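Glycosyl hydrolase family 26 (Bacteroides ovatus, PDB 4ZXO) acts as a beta-mannanase, probably cleaving the beta-1,4-mannosidic linkages of the galactomannan backbone as this bacterium breaks the polysaccharide down. Local coordinates at residues Val122-Met126 and Gln183-Leu187; Val116-Val122 and Trp173-Cys179; Leu232-Val236 and Met251-Leu255. All blocks are in the same frame, centred on the assembly; numbering follows the deposited sequence.

Contact 1. Residues Val122-Met126 and Gln183-Leu187; sequences VASVM and QYKTL. With PO4 (phosphate ion), chain C.
Val-122 CG1 and the CB of Gln-183, 3.8 Å apart, mark where the short, weakly bonded helix 121-125 rests on the first turns of helix 181-197, one of the outer helices of this family 26 TIM barrel. The contact illustrates how a small accessory helix can be fastened by a few apolar side-chain contacts and one long polar side chain. Leu-187 sends its two methyls to different neighbours: CD1 lies near both methyls of Val-122, while CD2 crosses Val-125 CG2 at about a right angle, 3.7 Å away. Met-126 is bent at chi2 and chi3, which turns SD and CE back toward helix 181-197, SD 3.7 Å from Thr-186 CG2. The hydroxyl of Thr-186 is occupied elsewhere, bonding to the backbone O of Glu-182 one turn earlier.

Gln-183 does two jobs. Its CB and CG pass beside the methionine sulfur, and with the chain extended beyond CG (chi2 170°) the amide reaches past Ala-123 to a phosphate ion that probably came from the crystallisation liquor. NE2 donates to phosphate O2 at 2.9 Å with an N-H...O angle of 163°, and OE1 accepts from the backbone N of Ser-180, two bonds that together fix which way round the amide lies. A leucine here would probably leave the Ser-180 N-H without this acceptor and the phosphate without its amide donor. The backbone O of Gln-183 receives the helical bond from Leu-187 N and also has the Met-126 CE methyl 3.7 Å away.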
# COMPACT_ATOMS: atom_id res chain seq x y z
N VAL A 122 12.63 3.57 -18.21
CA VAL A 122 13.41 2.82 -17.23
C VAL A 122 14.86 2.68 -17.72
O VAL A 122 15.78 2.86 -16.93
CB VAL A 122 12.77 1.43 -16.94
CG1 VAL A 122 13.61 0.62 -15.99
CG2 VAL A 122 11.37 1.63 -16.34
N ALA A 123 15.07 2.38 -19.00
CA ALA A 123 16.43 2.31 -19.50
C ALA A 123 17.21 3.59 -19.19
O ALA A 123 18.38 3.55 -18.86
CB ALA A 123 16.46 2.05 -21.00
N SER A 124 16.55 4.73 -19.30
CA SER A 124 17.24 6.01 -19.10
C SER A 124 17.64 6.27 -17.63
O SER A 124 18.46 7.17 -17.34
CB SER A 124 16.38 7.17 -19.59
OG SER A 124 15.46 7.63 -18.61
N VAL A 125 17.08 5.51 -16.68
CA VAL A 125 17.51 5.71 -15.30
C VAL A 125 18.45 4.63 -14.79
O VAL A 125 18.84 4.64 -13.62
CB VAL A 125 16.32 5.83 -14.28
CG1 VAL A 125 15.41 6.99 -14.66
CG2 VAL A 125 15.56 4.47 -14.11
N MET A 126 18.79 3.68 -15.65
CA MET A 126 19.84 2.71 -15.32
C MET A 126 21.19 3.40 -15.23
O MET A 126 21.36 4.48 -15.79
CB MET A 126 19.89 1.60 -16.37
CG MET A 126 18.56 0.87 -16.59
SD MET A 126 18.06 -0.25 -15.24
CE MET A 126 17.04 0.88 -14.20
N GLN A 183 15.79 -4.82 -15.95
CA GLN A 183 15.70 -3.39 -15.73
C GLN A 183 14.76 -3.07 -14.55
O GLN A 183 15.06 -2.23 -13.67
CB GLN A 183 15.19 -2.68 -16.98
CG GLN A 183 16.30 -2.59 -18.05
CD GLN A 183 15.77 -2.10 -19.40
OE1 GLN A 183 14.59 -2.29 -19.74
NE2 GLN A 183 16.63 -1.45 -20.14
N TYR A 184 13.59 -3.72 -14.54
CA TYR A 184 12.63 -3.50 -13.45
C TYR A 184 13.25 -3.89 -12.08
O TYR A 184 13.10 -3.17 -11.07
CB TYR A 184 11.35 -4.31 -13.72
CG TYR A 184 10.35 -4.13 -12.61
CD1 TYR A 184 9.49 -3.01 -12.54
CD2 TYR A 184 10.27 -5.09 -11.58
CE1 TYR A 184 8.57 -2.85 -11.47
CE2 TYR A 184 9.37 -4.92 -10.54
CZ TYR A 184 8.52 -3.81 -10.51
OH TYR A 184 7.69 -3.70 -9.44
N LYS A 185 13.92 -5.05 -12.04
CA LYS A 185 14.55 -5.45 -10.77
C LYS A 185 15.59 -4.44 -10.37
O LYS A 185 15.78 -4.22 -9.19
CB LYS A 185 15.20 -6.84 -10.86
CG LYS A 185 14.17 -7.96 -11.03
CD LYS A 185 14.84 -9.30 -11.25
CE LYS A 185 13.82 -10.30 -11.63
NZ LYS A 185 14.52 -11.63 -11.98
N THR A 186 16.28 -3.82 -11.35
CA THR A 186 17.28 -2.80 -11.02
C THR A 186 16.63 -1.56 -10.39
O THR A 186 17.23 -0.96 -9.49
CB THR A 186 18.07 -2.39 -12.26
OG1 THR A 186 18.69 -3.57 -12.78
CG2 THR A 186 19.15 -1.36 -11.93
N LEU A 187 15.40 -1.21 -10.80
CA LEU A 187 14.70 -0.11 -10.10
C LEU A 187 14.59 -0.39 -8.62
O LEU A 187 14.83 0.46 -7.80
CB LEU A 187 13.27 0.09 -10.60
CG LEU A 187 13.11 0.83 -11.91
CD1 LEU A 187 11.64 0.84 -12.29
CD2 LEU A 187 13.71 2.22 -11.80
P PO4 C . 15.11 -0.35 -23.92
O1 PO4 C . 14.26 -1.53 -24.29
O2 PO4 C . 16.16 -0.79 -22.96
O3 PO4 C . 15.84 0.15 -25.22
O4 PO4 C . 14.15 0.69 -23.41

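Contact 2. Residues Val116-Val122 and Trp173-Cys179; sequences VTDSTVV and WWGKDLC
Val-121 and Val-122 press against Trp-173 from two directions. Val-121 CG1 comes within 3.5 Å of Trp-173 CE3, whereas Val-122 CG2 meets the indole at its edge, near the ring plane, 3.9 Å from CZ3. Trp-174 CE3 stands over the centre of one face of the same indole. Val-122 CB also touches Cys-179 CB at 3.6 Å, and Leu-178 CD2 lies against Val-116 CB at 3.8 Å, the two side chains crossing at about a right angle. That leucine methyl also neighbours the hydroxyl of Ser-119.

Both segments belong to beta-alpha loops of the TIM barrel: 116-122 lies beyond strand 97-101 and runs into the short helix 121-125, and the loop between strand 159-162 and helix 181-197 includes 173-179. Such loops build the rim on the side where barrel enzymes carry their active sites.

Polar ties between them run through a bound water. It accepts from Val-122 N and donates to both Trp-173 O and Leu-178 O, the latter at 2.7 Å. Ser-119 O and Leu-178 O, both acceptors, approach to 3.1 Å without bonding.

Two hydrogen bonds close a turn within the first loop. Asp-118 OD1 accepts from Thr-120 N, an Asx turn, and the Thr-120 hydroxyl, OG1, donates to the syn lone pair of OD1 at 2.6 Å. The CB of Asp-118 points away from the facing loop, and OD2 forms a salt bridge with Lys-108.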
# COMPACT_ATOMS: atom_id res chain seq x y z
N VAL A 116 2.89 6.65 -20.66
CA VAL A 116 3.52 5.47 -21.23
C VAL A 116 3.80 5.67 -22.71
O VAL A 116 3.90 4.70 -23.48
CB VAL A 116 2.63 4.19 -20.96
CG1 VAL A 116 2.63 3.91 -19.39
CG2 VAL A 116 1.21 4.32 -21.54
N THR A 117 3.94 6.94 -23.10
CA THR A 117 4.24 7.27 -24.50
C THR A 117 5.60 6.75 -24.92
O THR A 117 5.80 6.42 -26.10
CB THR A 117 4.22 8.80 -24.78
OG1 THR A 117 5.13 9.43 -23.90
CG2 THR A 117 2.83 9.40 -24.52
N ASP A 118 6.51 6.67 -23.96
CA ASP A 118 7.91 6.35 -24.22
C ASP A 118 8.29 5.10 -23.40
O ASP A 118 8.23 5.11 -22.17
CB ASP A 118 8.78 7.59 -23.87
CG ASP A 118 10.25 7.41 -24.20
OD1 ASP A 118 10.77 6.25 -24.20
OD2 ASP A 118 10.91 8.46 -24.38
N SER A 119 8.67 4.03 -24.07
CA SER A 119 8.91 2.75 -23.42
C SER A 119 10.38 2.60 -23.13
O SER A 119 10.87 1.48 -22.94
CB SER A 119 8.36 1.56 -24.27
OG SER A 119 6.93 1.66 -24.39
N THR A 120 11.11 3.71 -23.10
CA THR A 120 12.56 3.65 -22.80
C THR A 120 12.93 4.43 -21.54
O THR A 120 14.11 4.77 -21.33
CB THR A 120 13.42 4.14 -24.00
OG1 THR A 120 13.29 5.55 -24.20
CG2 THR A 120 13.00 3.41 -25.28
N VAL A 121 11.92 4.71 -20.70
CA VAL A 121 12.14 5.54 -19.54
C VAL A 121 12.96 4.82 -18.51
O VAL A 121 13.93 5.42 -18.01
CB VAL A 121 10.82 6.03 -18.93
CG1 VAL A 121 11.03 6.91 -17.66
CG2 VAL A 121 10.05 6.80 -19.97
N VAL A 122 12.63 3.57 -18.21
CA VAL A 122 13.41 2.82 -17.23
C VAL A 122 14.86 2.68 -17.72
O VAL A 122 15.78 2.86 -16.93
CB VAL A 122 12.77 1.43 -16.94
CG1 VAL A 122 13.61 0.62 -15.99
CG2 VAL A 122 11.37 1.63 -16.34
N TRP A 173 4.88 3.95 -16.26
CA TRP A 173 6.08 3.95 -17.09
C TRP A 173 7.12 2.89 -16.69
O TRP A 173 8.06 2.63 -17.45
CB TRP A 173 6.74 5.36 -17.10
CG TRP A 173 7.15 5.95 -15.80
CD1 TRP A 173 6.48 6.92 -15.07
CD2 TRP A 173 8.38 5.70 -15.09
NE1 TRP A 173 7.20 7.24 -13.94
CE2 TRP A 173 8.37 6.51 -13.93
CE3 TRP A 173 9.49 4.84 -15.32
CZ2 TRP A 173 9.45 6.54 -13.02
CZ3 TRP A 173 10.56 4.85 -14.39
CH2 TRP A 173 10.52 5.70 -13.25
N TRP A 174 6.91 2.24 -15.53
CA TRP A 174 7.73 1.09 -15.08
C TRP A 174 7.03 -0.24 -15.34
O TRP A 174 7.46 -1.26 -14.82
CB TRP A 174 8.03 1.21 -13.60
CG TRP A 174 6.79 1.31 -12.71
CD1 TRP A 174 6.04 0.26 -12.24
CD2 TRP A 174 6.17 2.50 -12.23
NE1 TRP A 174 4.98 0.72 -11.48
CE2 TRP A 174 5.03 2.10 -11.46
CE3 TRP A 174 6.44 3.86 -12.40
CZ2 TRP A 174 4.22 3.01 -10.79
CZ3 TRP A 174 5.57 4.80 -11.82
CH2 TRP A 174 4.48 4.36 -11.00
N GLY A 175 5.95 -0.22 -16.12
CA GLY A 175 5.17 -1.43 -16.34
C GLY A 175 5.75 -2.44 -17.34
O GLY A 175 6.85 -2.23 -17.92
N LYS A 176 5.00 -3.50 -17.58
CA LYS A 176 5.56 -4.72 -18.21
C LYS A 176 6.13 -4.47 -19.62
O LYS A 176 7.25 -4.93 -19.96
CB LYS A 176 4.46 -5.80 -18.25
CG LYS A 176 4.88 -7.09 -18.84
CD LYS A 176 5.84 -7.77 -17.99
CE LYS A 176 5.89 -9.33 -18.33
NZ LYS A 176 6.21 -9.66 -19.77
N ASP A 177 5.37 -3.72 -20.42
CA ASP A 177 5.78 -3.45 -21.81
C ASP A 177 6.80 -2.32 -21.92
O ASP A 177 7.22 -1.99 -23.03
CB ASP A 177 4.58 -3.13 -22.67
CG ASP A 177 3.70 -4.31 -22.91
OD1 ASP A 177 4.06 -5.45 -22.54
OD2 ASP A 177 2.59 -4.11 -23.48
N LEU A 178 7.21 -1.74 -20.78
CA LEU A 178 8.03 -0.55 -20.82
C LEU A 178 9.43 -0.79 -20.34
O LEU A 178 10.22 0.15 -20.26
CB LEU A 178 7.38 0.55 -19.99
CG LEU A 178 6.10 0.95 -20.74
CD1 LEU A 178 4.85 0.27 -20.16
CD2 LEU A 178 5.98 2.44 -20.94
N CYS A 179 9.74 -2.04 -19.99
CA CYS A 179 11.11 -2.35 -19.54
C CYS A 179 11.27 -3.84 -19.45
O CYS A 179 10.27 -4.57 -19.45
CB CYS A 179 11.42 -1.70 -18.16
SG CYS A 179 10.30 -2.26 -16.79
O HOH W 1 10.14 2.76 -19.54

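Contact 3. Residues Leu232-Val236 and Met251-Leu255; sequences LGTDV and MLTIL
Thr-234 and Met-251 sit at the close-packed end of a strand-on-helix contact whose local axes run nearly antiparallel, at 169°, and come within 8.9 Å. The methionine is bent at chi2 and chi3 (-46° and -59°), a compact hook that brings its CE methyl to 3.6 Å from Thr-234 OG1 and leaves CG facing Val-236 CG2 at 3.8 Å. Thr-234 presents both branches to the helix. OG1 lies beside Met-251 CE and CG, although its hydrogen bond is made to the backbone O of Pro-209, so this buried hydroxyl is satisfied within the barrel; CG2 fills the angle between Met-251 CB and Leu-255 CD1, 3.9 Å from the latter.

Besides touching Thr-234, Leu-255 rests on the strand backbone. Its CD2 lies 3.6 Å from Gly-233 O, a carbonyl that also accepts a bond from Tyr-219 OH, and its CD1 nears Leu-232 O.

The margins are looser. Leu-232 CB stands 4.2 Å from Leu-255 CD2, and Leu-252 reaches Thr-234 only through CD2. One residue on from Leu-252, the helix turns its exposed flank, at Thr-253, to the other side. On the strand's other face, the CB of Asp-235 points away from the helix, and its carboxylate forms a salt bridge with Arg-162 and a hydrogen bond with Thr-269. Helix outside, polar residue inside: the pattern belongs to the beta-alpha-beta unit of strand 231-235, helix 241-262 and strand 266-271, the repeating crossover from which a TIM barrel is assembled.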
# COMPACT_ATOMS: atom_id res chain seq x y z
N LEU A 232 4.49 -9.56 0.34
CA LEU A 232 3.97 -9.91 -0.99
C LEU A 232 2.52 -9.44 -1.11
O LEU A 232 1.66 -9.90 -0.34
CB LEU A 232 4.06 -11.43 -1.23
CG LEU A 232 5.49 -11.97 -1.20
CD1 LEU A 232 5.46 -13.52 -1.39
CD2 LEU A 232 6.40 -11.26 -2.22
N GLY A 233 2.25 -8.54 -2.03
CA GLY A 233 0.90 -8.01 -2.18
C GLY A 233 0.35 -8.20 -3.57
O GLY A 233 1.01 -8.73 -4.50
N THR A 234 -0.89 -7.75 -3.73
CA THR A 234 -1.50 -7.71 -5.06
C THR A 234 -2.57 -6.62 -5.04
O THR A 234 -3.12 -6.29 -3.97
CB THR A 234 -2.09 -9.08 -5.47
OG1 THR A 234 -2.48 -9.04 -6.85
CG2 THR A 234 -3.33 -9.39 -4.62
N ASP A 235 -2.81 -6.02 -6.20
CA ASP A 235 -3.85 -5.02 -6.38
C ASP A 235 -4.92 -5.60 -7.30
O ASP A 235 -4.65 -5.83 -8.50
CB ASP A 235 -3.31 -3.71 -7.02
CG ASP A 235 -2.33 -2.96 -6.14
OD1 ASP A 235 -2.03 -3.42 -5.01
OD2 ASP A 235 -1.87 -1.88 -6.62
N VAL A 236 -6.13 -5.82 -6.80
CA VAL A 236 -7.19 -6.42 -7.61
C VAL A 236 -8.50 -5.72 -7.27
O VAL A 236 -8.91 -5.76 -6.10
CB VAL A 236 -7.35 -7.97 -7.34
CG1 VAL A 236 -8.46 -8.54 -8.24
CG2 VAL A 236 -6.01 -8.72 -7.50
N MET A 251 -5.48 -14.76 -7.20
CA MET A 251 -4.29 -14.05 -6.72
C MET A 251 -3.98 -14.33 -5.26
O MET A 251 -2.81 -14.42 -4.91
CB MET A 251 -4.47 -12.52 -6.88
CG MET A 251 -4.45 -12.06 -8.32
SD MET A 251 -3.13 -12.75 -9.39
CE MET A 251 -1.67 -12.19 -8.48
N LEU A 252 -5.00 -14.44 -4.39
CA LEU A 252 -4.66 -14.71 -3.00
C LEU A 252 -4.12 -16.14 -2.82
O LEU A 252 -3.30 -16.35 -1.93
CB LEU A 252 -5.89 -14.48 -2.11
CG LEU A 252 -6.37 -13.02 -2.21
CD1 LEU A 252 -7.51 -12.79 -1.17
CD2 LEU A 252 -5.21 -12.02 -2.03
N THR A 253 -4.55 -17.10 -3.66
CA THR A 253 -3.96 -18.44 -3.67
C THR A 253 -2.48 -18.34 -4.06
O THR A 253 -1.58 -18.96 -3.46
CB THR A 253 -4.76 -19.34 -4.63
OG1 THR A 253 -6.07 -19.51 -4.04
CG2 THR A 253 -4.11 -20.74 -4.81
N ILE A 254 -2.21 -17.56 -5.11
CA ILE A 254 -0.82 -17.33 -5.53
C ILE A 254 0.00 -16.69 -4.41
O ILE A 254 1.09 -17.17 -4.10
CB ILE A 254 -0.78 -16.45 -6.78
CG1 ILE A 254 -1.18 -17.29 -7.99
CG2 ILE A 254 0.63 -15.81 -7.00
CD1 ILE A 254 -1.51 -16.44 -9.22
N LEU A 255 -0.54 -15.66 -3.77
CA LEU A 255 0.15 -15.00 -2.66
C LEU A 255 0.43 -15.95 -1.52
O LEU A 255 1.55 -15.97 -0.98
CB LEU A 255 -0.65 -13.82 -2.07
CG LEU A 255 -0.74 -12.56 -2.88
CD1 LEU A 255 -1.31 -11.45 -2.05
CD2 LEU A 255 0.59 -12.15 -3.44

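Contacts 1 and 2 form one neighbourhood, with centres 10 Å apart and Val-122 of helix 121-125 in common. Their segments alternate along the chain, so this helix and its approach are held by both the 173-179 loop and the start of helix 181-197 that follows it; Leu-187 CD1 on Trp-174 CB, 3.9 Å away, is among the places where the two contacts touch. Contact 3 comes later in the sequence and closer to the centre of the chain, 24 Å from contact 1 and 23 Å from contact 2, centre to centre. The set illustrates a general division in TIM barrels: a repeated strand-helix framework, and elaborated loops tied together at its rim.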